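Local coordinates for xanthomonas outer protein D (Xanthomonas euvesicatoria, PDB 2OIX) that serves as a type III secreted virulence effector, its C-terminal domain, here an inactive mutant, being a deSUMOylating cysteine protease of the Ulp1 family, at residues A90-D95 with Q121-P126; V65-N70 with S77-D82. The protein carries 1 engineered substitution. All blocks are in the same frame, centred on the assembly; numbering follows the deposited sequence.

In the fold
Both interactions lie in the mixed five-stranded sheet of the Ulp1-family catalytic domain, their centres about 9 Å apart. Interaction 2 comes first along the chain: it is the hairpin of strands 64-71 and 75-82, near the centre of the chain. Interaction 1 follows, adding strand 123-125 to strand 90-94 at a margin of the sheet after an excursion through helix 102-114. Strands 75-82 and 90-94 are direct neighbours, so the two contacts join through backbone bonds such as the probable one between Tyr-92 O and Val-80 N (2.8 Å). His-93 of interaction 1 also reaches Ser-77 of interaction 2, tying the buried hairpin to the more exposed parallel edge.

Interaction 1. Residues A90-D95 with Q121-P126; sequences AAYHYD and QTHEMP
Tyr-92 faces His-123 and His-93 faces Glu-124 in a short parallel pairing, in which strands 90-94 and 123-125 diverge by 37° and approach to 4.7 Å between their axes. His-123 N donates to Ala-91 O (2.9 Å), and His-93 uses both its backbone N and its O: N donates almost linearly to His-123 O (2.8 Å) while O accepts from Met-125 N. A water bridges Ala-91 N and Gln-121 O.

On the face carrying Tyr-92, Tyr-94, His-123 and Met-125, the side chains lean the same way. Met-125 CB lies 3.4 Å from Tyr-94 CE1, and its CG sits over that ring. A bend at chi2 (-74°) brings Met-125 SD to the edge of the Tyr-92 ring, 3.8 Å from CD1, a Met-aromatic contact. His-123 runs alongside Tyr-92 with its ring plane nearly parallel but displaced so far that little of one ring faces the other. Tyr-92 OH is hydrogen-bonded to Arg-162 NH1 and Tyr-94 OH to Arg-162 O.

On the face of His-93 and Glu-124 a polar pair carries the contact, with Thr-122 CG2 packed on His-93 CB beside it. His-93 ND1 donates to Glu-124 OE1 on its syn side (3.1 Å), close to the imidazole plane, with the carboxylate turned 69° from the ring. Arg-105 of helix 102-114 makes a salt bridge to the same oxygen, and His-93 NE2 bonds to Ser-77, so the ring is held at both nitrogens. Asp-95 bonds to His-75, consistent with the His-Asp pair of Ulp1-type cysteine proteases. The two strands and the helix between them form a beta-alpha-beta crossover at the sheet margin.

Interaction 2. Residues V65-N70 with S77-D82; sequences VFLPIN and SLLVVD
Leu-67 and Leu-79 form the middle hydrogen-bonded pair of this antiparallel ladder, flanked by Val-65 with Val-81 and Ile-69 with Ser-77. Each pair is joined by two backbone bonds, such as Leu-67 N to Leu-79 O (2.8 Å); the longest is Ser-77 N to Ile-69 O (3.1 Å). The face bearing these six side chains is the closely fitted one. Leu-67 reaches diagonally along it, its CD1 3.6 Å from Val-81 CG2 and 3.9 Å from Leu-79 CD2, while Ile-69 CG1 leans over Leu-79 CB. At the Ser-77 end, a chi1 of 63° tucks OG in over its own backbone, 3.5 Å from Ile-69 CB; this buried hydroxyl is also hydrogen-bonded to Gln-104 NE2. The two strands make the beta hairpin at the heart of the catalytic domain's sheet, with helix 35-40 touching Leu-67 and Ile-69 on this face.

Contact across the strands is sparser on the face of Phe-66, Pro-68, Leu-78 and Val-80. Here Phe-66 CD1 meets Val-80 CG2 at 3.7 Å, with Val-80 CG1 over the ring, but the side chain of Pro-68 keeps its distance from the facing segment. As Pro-68 sits in a non-hydrogen-bonded pair, its lack of an N-H costs the ladder nothing. Helix 136-153 covers Phe-66, Leu-78 and Val-80. Only the terminal Asn-70 and Asp-82 are partly exposed, and neither touches the partner strand.

Interaction 1. Residues A90-D95 with Q121-P126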
loop_
_atom_site.group_PDB
_atom_site.type_symbol
_atom_site.label_atom_id
_atom_site.label_comp_id
_atom_site.label_asym_id
_atom_site.label_seq_id
_atom_site.Cartn_x
_atom_site.Cartn_y
_atom_site.Cartn_z
ATOM N N ALA A 90 -3.835 -7.831 -11.047
ATOM C CA ALA A 90 -4.190 -6.435 -11.167
ATOM C C ALA A 90 -3.346 -5.650 -10.164
ATOM O O ALA A 90 -3.021 -6.171 -9.079
ATOM C CB ALA A 90 -5.654 -6.241 -10.886
ATOM N N ALA A 91 -2.943 -4.437 -10.551
ATOM C CA ALA A 91 -2.104 -3.579 -9.702
ATOM C C ALA A 91 -2.568 -2.134 -9.861
ATOM O O ALA A 91 -2.938 -1.707 -10.994
ATOM C CB ALA A 91 -0.622 -3.777 -10.112
ATOM N N TYR A 92 -2.628 -1.384 -8.741
ATOM C CA TYR A 92 -3.226 -0.077 -8.676
ATOM C C TYR A 92 -2.285 0.851 -7.914
ATOM O O TYR A 92 -1.839 0.513 -6.806
ATOM C CB TYR A 92 -4.532 -0.114 -7.871
ATOM C CG TYR A 92 -5.502 -1.176 -8.394
ATOM C CD1 TYR A 92 -6.433 -0.866 -9.425
ATOM C CD2 TYR A 92 -5.514 -2.475 -7.846
ATOM C CE1 TYR A 92 -7.335 -1.870 -9.925
ATOM C CE2 TYR A 92 -6.433 -3.498 -8.349
ATOM C CZ TYR A 92 -7.298 -3.155 -9.391
ATOM O OH TYR A 92 -8.182 -4.057 -9.843
ATOM N N HIS A 93 -1.941 1.977 -8.527
ATOM C CA HIS A 93 -1.104 2.983 -7.853
ATOM C C HIS A 93 -1.855 4.268 -7.531
ATOM O O HIS A 93 -2.465 4.880 -8.432
ATOM C CB HIS A 93 0.166 3.240 -8.711
ATOM C CG HIS A 93 1.159 4.153 -8.043
ATOM N ND1 HIS A 93 1.656 5.290 -8.645
ATOM C CD2 HIS A 93 1.756 4.085 -6.825
ATOM C CE1 HIS A 93 2.484 5.908 -7.817
ATOM N NE2 HIS A 93 2.550 5.206 -6.697
ATOM N N TYR A 94 -1.812 4.680 -6.258
ATOM C CA TYR A 94 -2.492 5.880 -5.742
ATOM C C TYR A 94 -1.424 6.862 -5.257
ATOM O O TYR A 94 -0.617 6.547 -4.362
ATOM C CB TYR A 94 -3.455 5.546 -4.600
ATOM C CG TYR A 94 -4.482 4.413 -4.900
ATOM C CD1 TYR A 94 -5.749 4.733 -5.369
ATOM C CD2 TYR A 94 -4.208 3.074 -4.626
ATOM C CE1 TYR A 94 -6.721 3.762 -5.620
ATOM C CE2 TYR A 94 -5.173 2.050 -4.875
ATOM C CZ TYR A 94 -6.450 2.428 -5.362
ATOM O OH TYR A 94 -7.414 1.483 -5.616
ATOM N N ASP A 95 -1.393 8.011 -5.905
ATOM C CA ASP A 95 -0.467 9.081 -5.526
ATOM C C ASP A 95 -1.240 10.368 -5.278
ATOM O O ASP A 95 -1.963 10.843 -6.148
ATOM C CB ASP A 95 0.580 9.234 -6.642
ATOM C CG ASP A 95 1.677 10.256 -6.300
ATOM O OD1 ASP A 95 2.710 10.268 -7.003
ATOM O OD2 ASP A 95 1.518 11.071 -5.362
ATOM N N GLN A 121 1.093 -2.698 -16.815
ATOM C CA GLN A 121 -0.297 -3.001 -16.445
ATOM C C GLN A 121 -0.837 -2.263 -15.222
ATOM O O GLN A 121 -2.053 -2.300 -14.997
ATOM C CB GLN A 121 -0.527 -4.501 -16.241
ATOM C CG GLN A 121 -0.359 -5.361 -17.496
ATOM C CD GLN A 121 -0.937 -4.754 -18.753
ATOM O OE1 GLN A 121 -0.234 -4.602 -19.749
ATOM N NE2 GLN A 121 -2.222 -4.428 -18.735
ATOM N N THR A 122 0.026 -1.612 -14.435
ATOM C CA THR A 122 -0.428 -0.921 -13.206
ATOM C C THR A 122 -1.298 0.303 -13.524
ATOM O O THR A 122 -0.892 1.180 -14.322
ATOM C CB THR A 122 0.779 -0.473 -12.303
ATOM O OG1 THR A 122 1.601 -1.612 -11.979
ATOM C CG2 THR A 122 0.308 0.257 -11.060
ATOM N N HIS A 123 -2.468 0.384 -12.902
ATOM C CA HIS A 123 -3.395 1.458 -13.190
ATOM C C HIS A 123 -3.024 2.646 -12.348
ATOM O O HIS A 123 -2.838 2.494 -11.140
ATOM C CB HIS A 123 -4.833 1.040 -12.879
ATOM C CG HIS A 123 -5.308 -0.147 -13.646
ATOM N ND1 HIS A 123 -5.785 -0.047 -14.931
ATOM C CD2 HIS A 123 -5.386 -1.458 -13.314
ATOM C CE1 HIS A 123 -6.140 -1.248 -15.363
ATOM N NE2 HIS A 123 -5.898 -2.124 -14.404
ATOM N N GLU A 124 -2.863 3.821 -12.946
ATOM C CA GLU A 124 -2.718 5.030 -12.132
ATOM C C GLU A 124 -4.096 5.502 -11.663
ATOM O O GLU A 124 -4.876 6.038 -12.455
ATOM C CB GLU A 124 -2.019 6.153 -12.917
ATOM C CG GLU A 124 -1.532 7.311 -12.051
ATOM C CD GLU A 124 -0.363 6.928 -11.095
ATOM O OE1 GLU A 124 0.368 5.953 -11.365
ATOM O OE2 GLU A 124 -0.188 7.620 -10.080
ATOM N N MET A 125 -4.371 5.351 -10.369
ATOM C CA MET A 125 -5.722 5.539 -9.833
ATOM C C MET A 125 -5.927 6.862 -9.147
ATOM O O MET A 125 -4.998 7.394 -8.551
ATOM C CB MET A 125 -6.041 4.429 -8.844
ATOM C CG MET A 125 -5.949 3.052 -9.447
ATOM S SD MET A 125 -7.325 2.699 -10.506
ATOM C CE MET A 125 -8.678 2.482 -9.346
ATOM N N PRO A 126 -7.162 7.402 -9.231
ATOM C CA PRO A 126 -7.468 8.612 -8.481
ATOM C C PRO A 126 -7.582 8.367 -6.970
ATOM O O PRO A 126 -8.180 7.361 -6.484
ATOM C CB PRO A 126 -8.798 9.081 -9.078
ATOM C CG PRO A 126 -9.473 7.825 -9.568
ATOM C CD PRO A 126 -8.324 6.909 -10.010
HETATM O O HOH W 1 -3.573 -4.089 -13.459
HETATM O O HOH W 2 -2.607 8.130 -8.597
HETATM O O HOH W 3 2.694 8.893 -9.301
#

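Interaction 2. Residues V65-N70 with S77-D82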
loop_
_atom_site.group_PDB
_atom_site.type_symbol
_atom_site.label_atom_id
_atom_site.label_comp_id
_atom_site.label_asym_id
_atom_site.label_seq_id
_atom_site.Cartn_x
_atom_site.Cartn_y
_atom_site.Cartn_z
ATOM N N VAL A 65 -2.195 -7.313 -1.618
ATOM C CA VAL A 65 -1.046 -6.793 -0.882
ATOM C C VAL A 65 -1.010 -5.288 -1.041
ATOM O O VAL A 65 -1.066 -4.784 -2.209
ATOM C CB VAL A 65 0.258 -7.401 -1.463
ATOM C CG1 VAL A 65 1.473 -6.933 -0.702
ATOM C CG2 VAL A 65 0.198 -8.940 -1.385
ATOM N N PHE A 66 -0.959 -4.580 0.103
ATOM C CA PHE A 66 -0.789 -3.129 0.201
ATOM C C PHE A 66 0.664 -2.770 0.420
ATOM O O PHE A 66 1.232 -3.080 1.484
ATOM C CB PHE A 66 -1.674 -2.580 1.361
ATOM C CG PHE A 66 -3.096 -2.922 1.163
ATOM C CD1 PHE A 66 -3.965 -1.994 0.565
ATOM C CD2 PHE A 66 -3.570 -4.226 1.472
ATOM C CE1 PHE A 66 -5.317 -2.356 0.282
ATOM C CE2 PHE A 66 -4.894 -4.567 1.227
ATOM C CZ PHE A 66 -5.777 -3.610 0.655
ATOM N N LEU A 67 1.256 -2.092 -0.562
ATOM C CA LEU A 67 2.684 -1.791 -0.545
ATOM C C LEU A 67 2.895 -0.303 -0.476
ATOM O O LEU A 67 2.644 0.410 -1.465
ATOM C CB LEU A 67 3.342 -2.284 -1.835
ATOM C CG LEU A 67 3.151 -3.798 -2.104
ATOM C CD1 LEU A 67 2.530 -4.065 -3.451
ATOM C CD2 LEU A 67 4.451 -4.538 -2.031
ATOM N N PRO A 68 3.291 0.198 0.707
ATOM C CA PRO A 68 3.567 1.635 0.814
ATOM C C PRO A 68 4.892 1.877 0.058
ATOM O O PRO A 68 5.864 1.133 0.240
ATOM C CB PRO A 68 3.691 1.873 2.314
ATOM C CG PRO A 68 3.065 0.598 2.981
ATOM C CD PRO A 68 3.481 -0.499 1.996
ATOM N N ILE A 69 4.887 2.887 -0.807
ATOM C CA ILE A 69 6.036 3.248 -1.632
ATOM C C ILE A 69 6.668 4.528 -1.037
ATOM O O ILE A 69 6.070 5.566 -1.118
ATOM C CB ILE A 69 5.605 3.460 -3.095
ATOM C CG1 ILE A 69 4.854 2.232 -3.666
ATOM C CG2 ILE A 69 6.820 3.784 -3.985
ATOM C CD1 ILE A 69 5.573 0.937 -3.609
ATOM N N ASN A 70 7.860 4.420 -0.456
ATOM C CA ASN A 70 8.567 5.521 0.172
ATOM C C ASN A 70 9.537 6.181 -0.783
ATOM O O ASN A 70 10.450 5.540 -1.262
ATOM C CB ASN A 70 9.344 5.009 1.406
ATOM C CG ASN A 70 9.838 6.113 2.287
ATOM O OD1 ASN A 70 9.467 7.284 2.131
ATOM N ND2 ASN A 70 10.642 5.747 3.266
ATOM N N SER A 77 3.366 6.999 -1.487
ATOM C CA SER A 77 2.184 6.643 -2.254
ATOM C C SER A 77 1.875 5.151 -1.958
ATOM O O SER A 77 2.579 4.489 -1.163
ATOM C CB SER A 77 2.421 6.896 -3.722
ATOM O OG SER A 77 3.474 6.049 -4.137
ATOM N N LEU A 78 0.835 4.637 -2.600
ATOM C CA LEU A 78 0.363 3.320 -2.311
ATOM C C LEU A 78 0.239 2.501 -3.574
ATOM O O LEU A 78 -0.454 2.909 -4.558
ATOM C CB LEU A 78 -0.992 3.383 -1.670
ATOM C CG LEU A 78 -1.681 2.039 -1.390
ATOM C CD1 LEU A 78 -0.811 1.161 -0.444
ATOM C CD2 LEU A 78 -3.133 2.247 -0.857
ATOM N N LEU A 79 0.888 1.345 -3.559
ATOM C CA LEU A 79 0.695 0.404 -4.636
ATOM C C LEU A 79 -0.111 -0.781 -4.067
ATOM O O LEU A 79 0.292 -1.385 -3.078
ATOM C CB LEU A 79 2.054 -0.130 -5.147
ATOM C CG LEU A 79 1.890 -1.091 -6.268
ATOM C CD1 LEU A 79 1.269 -0.336 -7.504
ATOM C CD2 LEU A 79 3.233 -1.794 -6.589
ATOM N N VAL A 80 -1.188 -1.190 -4.739
ATOM C CA VAL A 80 -1.976 -2.350 -4.283
ATOM C C VAL A 80 -1.842 -3.432 -5.358
ATOM O O VAL A 80 -2.012 -3.186 -6.579
ATOM C CB VAL A 80 -3.469 -1.987 -4.022
ATOM C CG1 VAL A 80 -4.299 -3.236 -3.609
ATOM C CG2 VAL A 80 -3.573 -0.924 -2.980
ATOM N N VAL A 81 -1.520 -4.632 -4.945
ATOM C CA VAL A 81 -1.384 -5.714 -5.928
ATOM C C VAL A 81 -2.398 -6.829 -5.577
ATOM O O VAL A 81 -2.387 -7.309 -4.438
ATOM C CB VAL A 81 0.044 -6.303 -5.945
ATOM C CG1 VAL A 81 0.072 -7.544 -6.718
ATOM C CG2 VAL A 81 1.097 -5.317 -6.494
ATOM N N ASP A 82 -3.257 -7.225 -6.527
ATOM C CA ASP A 82 -4.289 -8.214 -6.298
ATOM C C ASP A 82 -3.984 -9.396 -7.203
ATOM O O ASP A 82 -4.242 -9.349 -8.397
ATOM C CB ASP A 82 -5.683 -7.636 -6.612
ATOM C CG ASP A 82 -6.774 -8.730 -6.742
ATOM O OD1 ASP A 82 -6.603 -9.851 -6.189
ATOM O OD2 ASP A 82 -7.814 -8.509 -7.402
#